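Local structure of 5'-methylthioadenosine nucleosidase / s-adenosylhomocysteine nucleosidase (Brucella melitensis bv. 1, 4PR3) at residues L34-A39 / D82-L87; E99-S104 / G140-S145. The protein is a dimeric nucleosidase of the phosphorylase superfamily, built on a mixed beta-sheet flanked by helices, with adenine bound in a pocket. One frame throughout, in Å; residues are numbered along the deposited sequence.

Interaction 1 of 2, residues L34-A39 / D82-L87; sequences LYVMAA and DLVISL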
loop_
_atom_site.group_PDB
_atom_site.type_symbol
_atom_site.label_atom_id
_atom_site.label_comp_id
_atom_site.label_asym_id
_atom_site.label_seq_id
_atom_site.Cartn_x
_atom_site.Cartn_y
_atom_site.Cartn_z
ATOM N N LEU A 34 -16.757 11.453 2.885
ATOM C CA LEU A 34 -15.827 10.894 3.859
ATOM C C LEU A 34 -14.442 11.527 3.723
ATOM O O LEU A 34 -13.785 11.394 2.693
ATOM C CB LEU A 34 -15.736 9.377 3.685
ATOM C CG LEU A 34 -14.740 8.649 4.587
ATOM C CD1 LEU A 34 -15.084 8.887 6.048
ATOM C CD2 LEU A 34 -14.713 7.162 4.262
ATOM N N TYR A 35 -14.002 12.221 4.767
ATOM C CA TYR A 35 -12.693 12.860 4.748
ATOM C C TYR A 35 -11.650 11.967 5.401
ATOM O O TYR A 35 -11.859 11.456 6.502
ATOM C CB TYR A 35 -12.743 14.210 5.464
ATOM C CG TYR A 35 -13.632 15.225 4.789
ATOM C CD1 TYR A 35 -15.003 15.235 5.016
ATOM C CD2 TYR A 35 -13.104 16.172 3.922
ATOM C CE1 TYR A 35 -15.822 16.160 4.401
ATOM C CE2 TYR A 35 -13.916 17.104 3.303
ATOM C CZ TYR A 35 -15.275 17.093 3.546
ATOM O OH TYR A 35 -16.091 18.015 2.930
ATOM N N VAL A 36 -10.528 11.772 4.717
ATOM C CA VAL A 36 -9.444 10.973 5.265
ATOM C C VAL A 36 -8.156 11.785 5.366
ATOM O O VAL A 36 -7.845 12.594 4.492
ATOM C CB VAL A 36 -9.214 9.674 4.454
ATOM C CG1 VAL A 36 -10.523 8.916 4.291
ATOM C CG2 VAL A 36 -8.605 9.974 3.100
HETATM N N MSE A 37 -7.426 11.593 6.459
HETATM C CA MSE A 37 -6.148 12.267 6.652
HETATM C C MSE A 37 -5.111 11.299 7.207
HETATM O O MSE A 37 -5.458 10.310 7.848
HETATM C CB MSE A 37 -6.301 13.473 7.579
HETATM C CG MSE A 37 -7.345 14.471 7.111
HETATM SE SE MSE A 37 -7.178 16.231 7.923
HETATM C CE MSE A 37 -5.512 16.800 7.092
ATOM N N ALA A 38 -3.840 11.589 6.957
ATOM C CA ALA A 38 -2.760 10.717 7.400
ATOM C C ALA A 38 -2.496 10.855 8.893
ATOM O O ALA A 38 -2.726 9.921 9.661
ATOM C CB ALA A 38 -1.494 10.999 6.610
ATOM N N ALA A 39 -2.013 12.026 9.301
ATOM C CA ALA A 39 -1.614 12.252 10.688
ATOM C C ALA A 39 -2.385 13.409 11.320
ATOM O O ALA A 39 -2.834 14.320 10.626
ATOM C CB ALA A 39 -0.113 12.498 10.772
ATOM N N ASP A 82 -20.455 8.661 -1.048
ATOM C CA ASP A 82 -20.542 9.089 -2.440
ATOM C C ASP A 82 -19.220 9.664 -2.928
ATOM O O ASP A 82 -18.893 9.578 -4.110
ATOM C CB ASP A 82 -21.662 10.111 -2.618
ATOM C CG ASP A 82 -23.021 9.540 -2.283
ATOM O OD1 ASP A 82 -23.588 8.832 -3.140
ATOM O OD2 ASP A 82 -23.521 9.794 -1.165
ATOM N N LEU A 83 -18.477 10.273 -2.009
ATOM C CA LEU A 83 -17.178 10.848 -2.326
ATOM C C LEU A 83 -16.202 10.686 -1.167
ATOM O O LEU A 83 -16.550 10.942 -0.012
ATOM C CB LEU A 83 -17.325 12.330 -2.668
ATOM C CG LEU A 83 -16.031 13.128 -2.845
ATOM C CD1 LEU A 83 -15.257 12.643 -4.063
ATOM C CD2 LEU A 83 -16.320 14.618 -2.947
ATOM N N VAL A 84 -14.978 10.271 -1.480
ATOM C CA VAL A 84 -13.906 10.272 -0.494
ATOM C C VAL A 84 -12.941 11.416 -0.789
ATOM O O VAL A 84 -12.490 11.580 -1.924
ATOM C CB VAL A 84 -13.130 8.939 -0.480
ATOM C CG1 VAL A 84 -11.915 9.039 0.432
ATOM C CG2 VAL A 84 -14.035 7.798 -0.040
ATOM N N ILE A 85 -12.639 12.216 0.227
ATOM C CA ILE A 85 -11.691 13.310 0.063
ATOM C C ILE A 85 -10.400 13.049 0.829
ATOM O O ILE A 85 -10.378 13.070 2.060
ATOM C CB ILE A 85 -12.271 14.668 0.523
ATOM C CG1 ILE A 85 -13.543 15.013 -0.254
ATOM C CG2 ILE A 85 -11.240 15.769 0.350
ATOM C CD1 ILE A 85 -14.821 14.623 0.457
ATOM N N SER A 86 -9.325 12.802 0.090
ATOM C CA SER A 86 -7.998 12.704 0.679
ATOM C C SER A 86 -7.378 14.093 0.738
ATOM O O SER A 86 -7.232 14.760 -0.285
ATOM C CB SER A 86 -7.116 11.769 -0.150
ATOM O OG SER A 86 -5.752 11.894 0.207
ATOM N N LEU A 87 -7.018 14.538 1.935
ATOM C CA LEU A 87 -6.408 15.853 2.077
ATOM C C LEU A 87 -5.335 15.879 3.162
ATOM O O LEU A 87 -5.374 15.094 4.105
ATOM C CB LEU A 87 -7.469 16.929 2.330
ATOM C CG LEU A 87 -8.031 17.079 3.743
ATOM C CD1 LEU A 87 -8.834 18.362 3.833
ATOM C CD2 LEU A 87 -8.890 15.883 4.133
HETATM O O HOH W 1 -5.149 11.172 3.231
#
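Tyr35 and Ile85 have nearly the same first torsion. CG of Tyr35 (chi1 -64°) and CG1 of Ile85 (chi1 -58°) both stand anti to the carbonyl carbon. The two side chains run side by side in one direction. Ile85 CD1 sits over one face of the Tyr35 ring, offset toward its rim, in a CH-pi contact 4.0 Å from the centroid. Leu87 CD2 comes to the ring edge instead, 4.2 Å from Tyr35 CD2. Leu87 CD2 also meets CG of Met37, a selenomethionine, at 3.6 Å. The Met37 chain bends at its third torsion, which brings CE close to Leu87 O. On the other face, Val36 and Val84 cross at about a right angle, with their CG1 methyls 4.1 Å apart. Val36 CG2 lies over CA of Ser86.

The backbones pair in parallel. Leu34 N donates to Leu83 O at 2.9 Å. Ile85 N donates to Leu34 O at 2.8 Å, and Val36 N to Ile85 O at 3.0 Å. The last rung, Leu87 N to Val36 O, is weak. A water bonds to Ser86 OG and, weakly, to Val36 O. Ser86 OG is also held by Arg188.

Helix 207-226 packs on the side of Tyr35 and Leu87, and Phe51 stacks on the Tyr35 ring. Helix 170-180 packs on the side of Val84 and Ser86. The pair belongs to the buried central sheet of an alpha/beta/alpha sandwich, as expected in the phosphorylase superfamily.

Interaction 2 of 2, residues E99-S104 / G140-S145; sequences EVYQVS and GIDTAS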
loop_
_atom_site.group_PDB
_atom_site.type_symbol
_atom_site.label_atom_id
_atom_site.label_comp_id
_atom_site.label_asym_id
_atom_site.label_seq_id
_atom_site.Cartn_x
_atom_site.Cartn_y
_atom_site.Cartn_z
ATOM N N GLU A 99 0.444 27.246 -0.221
ATOM C CA GLU A 99 -0.749 27.392 -1.043
ATOM C C GLU A 99 -1.451 26.043 -1.189
ATOM O O GLU A 99 -0.813 24.995 -1.122
ATOM C CB GLU A 99 -0.413 27.980 -2.417
ATOM C CG GLU A 99 -1.567 28.769 -3.020
ATOM C CD GLU A 99 -1.566 28.768 -4.539
ATOM O OE1 GLU A 99 -2.645 28.535 -5.130
ATOM O OE2 GLU A 99 -0.498 29.007 -5.142
ATOM N N VAL A 100 -2.766 26.080 -1.380
ATOM C CA VAL A 100 -3.567 24.862 -1.475
ATOM C C VAL A 100 -3.920 24.510 -2.925
ATOM O O VAL A 100 -4.271 25.381 -3.719
ATOM C CB VAL A 100 -4.852 24.975 -0.619
ATOM C CG1 VAL A 100 -5.527 26.322 -0.844
ATOM C CG2 VAL A 100 -5.807 23.831 -0.916
ATOM N N TYR A 101 -3.810 23.229 -3.263
ATOM C CA TYR A 101 -4.058 22.764 -4.621
ATOM C C TYR A 101 -4.965 21.540 -4.617
ATOM O O TYR A 101 -4.887 20.706 -3.718
ATOM C CB TYR A 101 -2.734 22.398 -5.302
ATOM C CG TYR A 101 -1.787 23.561 -5.495
ATOM C CD1 TYR A 101 -1.026 24.053 -4.439
ATOM C CD2 TYR A 101 -1.644 24.162 -6.737
ATOM C CE1 TYR A 101 -0.162 25.113 -4.615
ATOM C CE2 TYR A 101 -0.783 25.224 -6.923
ATOM C CZ TYR A 101 -0.046 25.694 -5.860
ATOM O OH TYR A 101 0.812 26.749 -6.044
ATOM N N GLN A 102 -5.819 21.427 -5.629
ATOM C CA GLN A 102 -6.595 20.209 -5.824
ATOM C C GLN A 102 -5.836 19.303 -6.781
ATOM O O GLN A 102 -5.173 19.779 -7.700
ATOM C CB GLN A 102 -7.996 20.513 -6.354
ATOM C CG GLN A 102 -8.030 21.139 -7.733
ATOM C CD GLN A 102 -9.439 21.468 -8.184
ATOM O OE1 GLN A 102 -10.354 20.656 -8.047
ATOM N NE2 GLN A 102 -9.624 22.671 -8.717
ATOM N N VAL A 103 -5.919 17.998 -6.554
ATOM C CA VAL A 103 -5.109 17.049 -7.303
ATOM C C VAL A 103 -5.770 16.694 -8.625
ATOM O O VAL A 103 -6.851 16.104 -8.655
ATOM C CB VAL A 103 -4.896 15.753 -6.501
ATOM C CG1 VAL A 103 -3.921 14.839 -7.223
ATOM C CG2 VAL A 103 -4.401 16.077 -5.105
ATOM N N SER A 104 -5.103 17.059 -9.717
ATOM C CA SER A 104 -5.600 16.788 -11.059
ATOM C C SER A 104 -5.283 15.359 -11.485
ATOM O O SER A 104 -6.074 14.710 -12.167
ATOM C CB SER A 104 -5.009 17.787 -12.057
ATOM O OG SER A 104 -3.592 17.723 -12.078
ATOM N N GLY A 140 -12.104 27.711 -8.566
ATOM C CA GLY A 140 -11.582 28.558 -7.510
ATOM C C GLY A 140 -10.401 27.959 -6.772
ATOM O O GLY A 140 -9.874 28.557 -5.834
ATOM N N ILE A 141 -9.985 26.769 -7.190
ATOM C CA ILE A 141 -8.828 26.118 -6.588
ATOM C C ILE A 141 -7.817 25.735 -7.663
ATOM O O ILE A 141 -8.182 25.194 -8.703
ATOM C CB ILE A 141 -9.234 24.853 -5.799
ATOM C CG1 ILE A 141 -10.357 25.173 -4.812
ATOM C CG2 ILE A 141 -8.036 24.266 -5.070
ATOM C CD1 ILE A 141 -10.914 23.957 -4.117
ATOM N N ASP A 142 -6.547 26.025 -7.409
ATOM C CA ASP A 142 -5.481 25.641 -8.322
ATOM C C ASP A 142 -5.414 24.125 -8.472
ATOM O O ASP A 142 -5.759 23.387 -7.552
ATOM C CB ASP A 142 -4.140 26.152 -7.804
ATOM C CG ASP A 142 -3.863 27.586 -8.199
ATOM O OD1 ASP A 142 -4.419 28.505 -7.559
ATOM O OD2 ASP A 142 -3.069 27.790 -9.142
ATOM N N THR A 143 -4.966 23.668 -9.636
ATOM C CA THR A 143 -4.778 22.245 -9.881
ATOM C C THR A 143 -3.293 21.925 -9.931
ATOM O O THR A 143 -2.487 22.763 -10.337
ATOM C CB THR A 143 -5.416 21.802 -11.207
ATOM O OG1 THR A 143 -4.914 22.616 -12.275
ATOM C CG2 THR A 143 -6.921 21.938 -11.146
ATOM N N ALA A 144 -2.935 20.718 -9.502
ATOM C CA ALA A 144 -1.554 20.262 -9.560
ATOM C C ALA A 144 -1.488 18.748 -9.705
ATOM O O ALA A 144 -2.341 18.028 -9.192
ATOM C CB ALA A 144 -0.798 20.703 -8.319
ATOM N N SER A 145 -0.471 18.273 -10.415
ATOM C CA SER A 145 -0.211 16.845 -10.520
ATOM C C SER A 145 0.512 16.378 -9.258
ATOM O O SER A 145 1.287 17.129 -8.663
ATOM C CB SER A 145 0.633 16.551 -11.756
ATOM O OG SER A 145 1.817 17.331 -11.751
HETATM O O HOH W 2 -5.692 27.494 -4.819
#
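Gln102 and Thr143 lie opposite each other in a strongly twisted parallel strand pair, part of the mixed sheet of this phosphorylase-superfamily fold. The short strand axes are 61° apart.

Three backbone hydrogen bonds set the pairing. Gln102 N donates to Asp142 O at 2.7 Å, and Ala144 N returns a bond to Gln102 O at 3.0 Å. Ser104 N then reaches Ala144 O, also at 3.0 Å, from above the carbonyl plane. A water continues the link beyond the direct bonds: it accepts from Asp142 N at 3.1 Å and lies within donating distance of Val100 O.

Nonpolar atoms also meet on both faces. Tyr101 CD2 is 3.9 Å from Ala144 CB, and the ring also lies alongside the CB of Asp142. Leu95 and Met165 pack on Tyr101 and Ala144 as well. On the other face, Gln102 CG meets Thr143 CG2 at 3.7 Å. Ile141 CG2 touches Gln102 N and CB.

Two like charges come close at the start of the pair. Glu99 OE1 and Asp142 OD1, both acceptors, are 3.0 Å apart, with the carboxylate planes nearly at right angles.

The Gln102 side-chain amide makes a further hydrogen bond across the strands. Its CG lies between the backbone N and the carbonyl carbon (chi1 64°), and this torsion and the extended chain beyond carry the amide alongside Thr143 to Ile141 O. The amide nitrogen also donates to Val138 O. Gln102 NE2 donates to Ile141 O at 2.9 Å, arriving 46° out of the carbonyl plane.

From the N terminus, the chain runs through strand 31-37, then through a mainly helical connection containing helix 60-76, and comes back beside itself on strand 83-91. Interaction 1 closes that loop. Strand 100-108 follows, and a connection without helix leads to strand 142-148, where interaction 2 closes the second loop. The two loops are in series; they neither nest nor cross. The centres of the two contacts are about 16 Å apart, and the contacts do not touch. Both strand pairs belong to one sheet, and strand 184-192 joins them, pairing parallel with 83-91 and antiparallel with 100-108. Interaction 1 is fully buried, whereas interaction 2 is partly exposed. Helix 207-226 packs against both.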